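Local coordinates for TRAP solute Binding Protein (Uncultured marine bacterium, PDB 5I7I) that binds aromatic acids such as 3-hydroxybenzoate, probably as the extracytoplasmic solute receptor of a TRAP transporter, at residues K152-G164 and T291-M303. Sequence-based numbering, arbitrary orientation.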
loop_
_atom_site.group_PDB
_atom_site.type_symbol
_atom_site.label_atom_id
_atom_site.label_comp_id
_atom_site.label_asym_id
_atom_site.label_seq_id
_atom_site.Cartn_x
_atom_site.Cartn_y
_atom_site.Cartn_z
ATOM N N LYS A 152 11.479 -12.189 -14.066
ATOM C CA LYS A 152 10.978 -13.222 -14.959
ATOM C C LYS A 152 11.607 -14.574 -14.632
ATOM O O LYS A 152 10.897 -15.582 -14.489
ATOM C CB LYS A 152 11.210 -12.811 -16.421
ATOM C CG LYS A 152 10.335 -11.629 -16.859
ATOM C CD LYS A 152 10.510 -11.331 -18.329
ATOM C CE LYS A 152 9.576 -10.230 -18.763
ATOM N NZ LYS A 152 9.568 -10.103 -20.244
ATOM N N GLU A 153 12.934 -14.618 -14.504
ATOM C CA GLU A 153 13.624 -15.886 -14.278
ATOM C C GLU A 153 14.866 -15.765 -13.402
ATOM O O GLU A 153 15.278 -16.756 -12.788
ATOM C CB GLU A 153 14.009 -16.530 -15.615
ATOM C CG GLU A 153 14.908 -15.657 -16.486
ATOM C CD GLU A 153 15.194 -16.272 -17.850
ATOM O OE1 GLU A 153 14.765 -17.423 -18.087
ATOM O OE2 GLU A 153 15.844 -15.603 -18.687
ATOM N N LYS A 154 15.487 -14.589 -13.338
ATOM C CA LYS A 154 16.780 -14.458 -12.674
ATOM C C LYS A 154 16.582 -14.380 -11.166
ATOM O O LYS A 154 15.853 -13.517 -10.669
ATOM C CB LYS A 154 17.487 -13.201 -13.166
ATOM C CG LYS A 154 18.851 -12.980 -12.549
ATOM C CD LYS A 154 19.467 -11.690 -13.075
ATOM C CE LYS A 154 20.847 -11.458 -12.509
ATOM N NZ LYS A 154 21.289 -10.079 -12.878
ATOM N N VAL A 155 17.229 -15.269 -10.424
ATOM C CA VAL A 155 17.117 -15.211 -8.974
ATOM C C VAL A 155 17.884 -14.001 -8.462
ATOM O O VAL A 155 19.047 -13.788 -8.822
ATOM C CB VAL A 155 17.649 -16.498 -8.336
ATOM C CG1 VAL A 155 17.650 -16.377 -6.813
ATOM C CG2 VAL A 155 16.821 -17.690 -8.785
ATOM N N ILE A 156 17.261 -13.236 -7.583
ATOM C CA ILE A 156 17.894 -12.072 -6.970
ATOM C C ILE A 156 18.462 -12.526 -5.628
ATOM O O ILE A 156 17.740 -12.666 -4.634
ATOM C CB ILE A 156 16.941 -10.881 -6.843
ATOM C CG1 ILE A 156 16.386 -10.487 -8.216
ATOM C CG2 ILE A 156 17.655 -9.706 -6.178
ATOM C CD1 ILE A 156 17.429 -10.157 -9.268
ATOM N N LYS A 157 19.783 -12.750 -5.601
ATOM C CA LYS A 157 20.496 -13.165 -4.396
ATOM C C LYS A 157 21.141 -12.008 -3.663
ATOM O O LYS A 157 21.491 -12.157 -2.487
ATOM C CB LYS A 157 21.650 -14.104 -4.757
ATOM C CG LYS A 157 21.265 -15.329 -5.536
ATOM C CD LYS A 157 22.516 -16.136 -5.858
ATOM C CE LYS A 157 22.910 -16.053 -7.332
ATOM N NZ LYS A 157 23.313 -14.696 -7.789
ATOM N N SER A 158 21.338 -10.886 -4.336
ATOM C CA SER A 158 22.048 -9.749 -3.768
ATOM C C SER A 158 21.700 -8.537 -4.620
ATOM O O SER A 158 21.155 -8.659 -5.719
ATOM C CB SER A 158 23.570 -9.952 -3.749
ATOM O OG SER A 158 24.101 -9.826 -5.056
ATOM N N ALA A 159 22.042 -7.363 -4.100
ATOM C CA ALA A 159 21.834 -6.113 -4.832
ATOM C C ALA A 159 22.457 -6.150 -6.223
ATOM O O ALA A 159 21.873 -5.639 -7.189
ATOM C CB ALA A 159 22.413 -4.947 -4.035
ATOM N N ALA A 160 23.647 -6.740 -6.353
ATOM C CA ALA A 160 24.326 -6.728 -7.642
ATOM C C ALA A 160 23.496 -7.424 -8.717
ATOM O O ALA A 160 23.621 -7.095 -9.905
ATOM C CB ALA A 160 25.682 -7.412 -7.520
ATOM N N ASP A 161 22.670 -8.403 -8.334
ATOM C CA ASP A 161 21.839 -9.091 -9.321
ATOM C C ASP A 161 20.794 -8.176 -9.927
ATOM O O ASP A 161 20.249 -8.495 -10.987
ATOM C CB ASP A 161 21.158 -10.307 -8.709
ATOM C CG ASP A 161 22.128 -11.399 -8.370
ATOM O OD1 ASP A 161 23.167 -11.533 -9.056
ATOM O OD2 ASP A 161 21.844 -12.160 -7.425
ATOM N N LEU A 162 20.506 -7.052 -9.285
ATOM C CA LEU A 162 19.581 -6.077 -9.835
ATOM C C LEU A 162 20.225 -5.106 -10.808
ATOM O O LEU A 162 19.493 -4.375 -11.482
ATOM C CB LEU A 162 18.949 -5.269 -8.703
ATOM C CG LEU A 162 18.023 -6.064 -7.786
ATOM C CD1 LEU A 162 17.697 -5.227 -6.579
ATOM C CD2 LEU A 162 16.759 -6.474 -8.521
ATOM N N ASN A 163 21.556 -5.064 -10.890
ATOM C CA ASN A 163 22.209 -4.134 -11.805
ATOM C C ASN A 163 21.698 -4.325 -13.222
ATOM O O ASN A 163 21.671 -5.442 -13.756
ATOM C CB ASN A 163 23.722 -4.333 -11.768
ATOM C CG ASN A 163 24.341 -3.908 -10.441
ATOM O OD1 ASN A 163 23.732 -3.172 -9.656
ATOM N ND2 ASN A 163 25.549 -4.385 -10.178
ATOM N N GLY A 164 21.295 -3.220 -13.838
ATOM C CA GLY A 164 20.821 -3.227 -15.202
ATOM C C GLY A 164 19.377 -3.651 -15.364
ATOM O O GLY A 164 18.842 -3.548 -16.469
ATOM N N THR A 291 10.118 -19.853 -7.768
ATOM C CA THR A 291 11.079 -20.009 -6.692
ATOM C C THR A 291 10.916 -18.855 -5.719
ATOM O O THR A 291 10.498 -17.755 -6.098
ATOM C CB THR A 291 12.533 -20.020 -7.195
ATOM O OG1 THR A 291 12.800 -18.855 -7.987
ATOM C CG2 THR A 291 12.824 -21.272 -8.008
ATOM N N ILE A 292 11.256 -19.114 -4.461
ATOM C CA ILE A 292 11.229 -18.084 -3.437
ATOM C C ILE A 292 12.522 -18.180 -2.654
ATOM O O ILE A 292 12.832 -19.234 -2.071
ATOM C CB ILE A 292 9.974 -18.165 -2.539
ATOM C CG1 ILE A 292 10.037 -17.118 -1.420
ATOM C CG2 ILE A 292 9.797 -19.527 -1.924
ATOM C CD1 ILE A 292 10.091 -15.719 -1.903
ATOM N N HIS A 293 13.289 -17.104 -2.682
ATOM C CA HIS A 293 14.597 -17.018 -2.063
ATOM C C HIS A 293 14.525 -15.935 -0.996
ATOM O O HIS A 293 13.977 -14.860 -1.234
ATOM C CB HIS A 293 15.634 -16.635 -3.117
ATOM C CG HIS A 293 17.040 -16.573 -2.605
ATOM N ND1 HIS A 293 17.683 -17.658 -2.057
ATOM C CD2 HIS A 293 17.933 -15.551 -2.576
ATOM C CE1 HIS A 293 18.909 -17.306 -1.701
ATOM N NE2 HIS A 293 19.085 -16.032 -2.002
ATOM N N SER A 294 15.109 -16.194 0.162
ATOM C CA SER A 294 15.020 -15.283 1.296
ATOM C C SER A 294 16.417 -14.786 1.656
ATOM O O SER A 294 17.276 -15.569 2.076
ATOM C CB SER A 294 14.364 -15.991 2.477
ATOM O OG SER A 294 14.170 -15.068 3.534
ATOM N N LEU A 295 16.658 -13.490 1.479
ATOM C CA LEU A 295 17.967 -12.925 1.760
ATOM C C LEU A 295 18.268 -12.927 3.249
ATOM O O LEU A 295 17.409 -12.633 4.089
ATOM C CB LEU A 295 18.036 -11.487 1.261
ATOM C CG LEU A 295 17.721 -11.288 -0.220
ATOM C CD1 LEU A 295 17.931 -9.827 -0.577
ATOM C CD2 LEU A 295 18.588 -12.167 -1.085
ATOM N N SER A 296 19.507 -13.265 3.573
ATOM C CA SER A 296 20.000 -13.220 4.938
ATOM C C SER A 296 21.471 -12.828 4.892
ATOM O O SER A 296 22.032 -12.552 3.825
ATOM C CB SER A 296 19.821 -14.582 5.621
ATOM O OG SER A 296 20.733 -15.531 5.095
ATOM N N GLY A 297 22.089 -12.790 6.069
ATOM C CA GLY A 297 23.534 -12.636 6.148
ATOM C C GLY A 297 24.059 -11.426 5.400
ATOM O O GLY A 297 23.498 -10.330 5.458
ATOM N N GLY A 298 25.160 -11.624 4.681
ATOM C CA GLY A 298 25.821 -10.556 3.972
ATOM C C GLY A 298 24.946 -9.837 2.958
ATOM O O GLY A 298 24.869 -8.604 2.924
ATOM N N PRO A 299 24.297 -10.598 2.079
ATOM C CA PRO A 299 23.428 -9.951 1.082
ATOM C C PRO A 299 22.335 -9.111 1.703
ATOM O O PRO A 299 22.024 -8.024 1.196
ATOM C CB PRO A 299 22.864 -11.135 0.286
ATOM C CG PRO A 299 23.908 -12.187 0.416
ATOM C CD PRO A 299 24.481 -12.032 1.798
ATOM N N LEU A 300 21.738 -9.577 2.791
ATOM C CA LEU A 300 20.709 -8.777 3.443
ATOM C C LEU A 300 21.315 -7.534 4.071
ATOM O O LEU A 300 20.757 -6.430 3.946
ATOM C CB LEU A 300 19.973 -9.618 4.488
ATOM C CG LEU A 300 18.938 -8.872 5.327
ATOM C CD1 LEU A 300 17.841 -8.278 4.465
ATOM C CD2 LEU A 300 18.380 -9.813 6.358
ATOM N N ALA A 301 22.452 -7.693 4.756
ATOM C CA ALA A 301 23.104 -6.549 5.389
ATOM C C ALA A 301 23.464 -5.474 4.371
ATOM O O ALA A 301 23.360 -4.272 4.651
ATOM C CB ALA A 301 24.348 -7.009 6.162
ATOM N N GLU A 302 23.892 -5.889 3.184
ATOM C CA GLU A 302 24.227 -4.939 2.133
ATOM C C GLU A 302 23.006 -4.125 1.710
ATOM O O GLU A 302 23.101 -2.903 1.502
ATOM C CB GLU A 302 24.809 -5.724 0.965
ATOM C CG GLU A 302 25.179 -4.900 -0.207
ATOM C CD GLU A 302 25.974 -5.713 -1.211
ATOM O OE1 GLU A 302 27.099 -5.290 -1.551
ATOM O OE2 GLU A 302 25.490 -6.798 -1.619
ATOM N N MET A 303 21.852 -4.783 1.570
ATOM C CA MET A 303 20.632 -4.047 1.240
ATOM C C MET A 303 20.234 -3.100 2.362
ATOM O O MET A 303 19.827 -1.965 2.092
ATOM C CB MET A 303 19.489 -4.990 0.920
ATOM C CG MET A 303 19.693 -5.714 -0.374
ATOM S SD MET A 303 18.135 -6.305 -1.046
ATOM C CE MET A 303 18.722 -6.957 -2.604
HETATM O O HOH W 1 21.310 -14.520 -1.162
HETATM O O HOH W 2 25.668 -7.184 -4.173
HETATM O O HOH W 3 22.851 -7.474 -1.410
#
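In one lobe of this family 7 solute-binding fold, the loop linking strands 148-151 and 166-169 lies against edge strand 291-295 and the first turns of helix 297-320, with Val155 and Lys157 meeting His293, and Ser158 and Ala159 meeting the helix. The His293 imidazole, swung out to the loop by a CG anti to the backbone N (chi1 -177°), reaches it with one edge: CD2 stands 3.5 Å from Ile156 O, near the ring plane, while Val155 CG1 packs on His293 CB. In that same plane a water bonds His293 NE2 at 2.8 Å and donates to Lys157 O. Lys157 O also has carbon against it, Leu295 CD2 at 3.2 Å and Pro299 CB close by. Farther along, the extended Met303 side chain brings its terminal methyl against the backbone of Ala159, Met303 CE lying 3.7 Å from Ala159 N, and loosely to Leu162 CD1. Polar links between loop and helix pass through water: one takes the Ala159 N-H and donates to both Pro299 O and Glu302 OE2, and a second takes the Ala160 N-H and donates to Glu302 OE2 at 2.6 Å. Asp161 steadies the loop from within: its OD2 accepts the Lys157 N-H through the anti lone pair (2.8 Å), and Lys157 NZ forms a salt bridge to it on the syn side, 20° out of the carboxylate plane (3.0 Å). Strand 223-227 pairs parallel with 291-295 and carries Thr225, whose hydroxyl bonds Ile156 O and whose side chain touches His293 and Leu295; Met303 also reaches Leu181, just past helix 172-180.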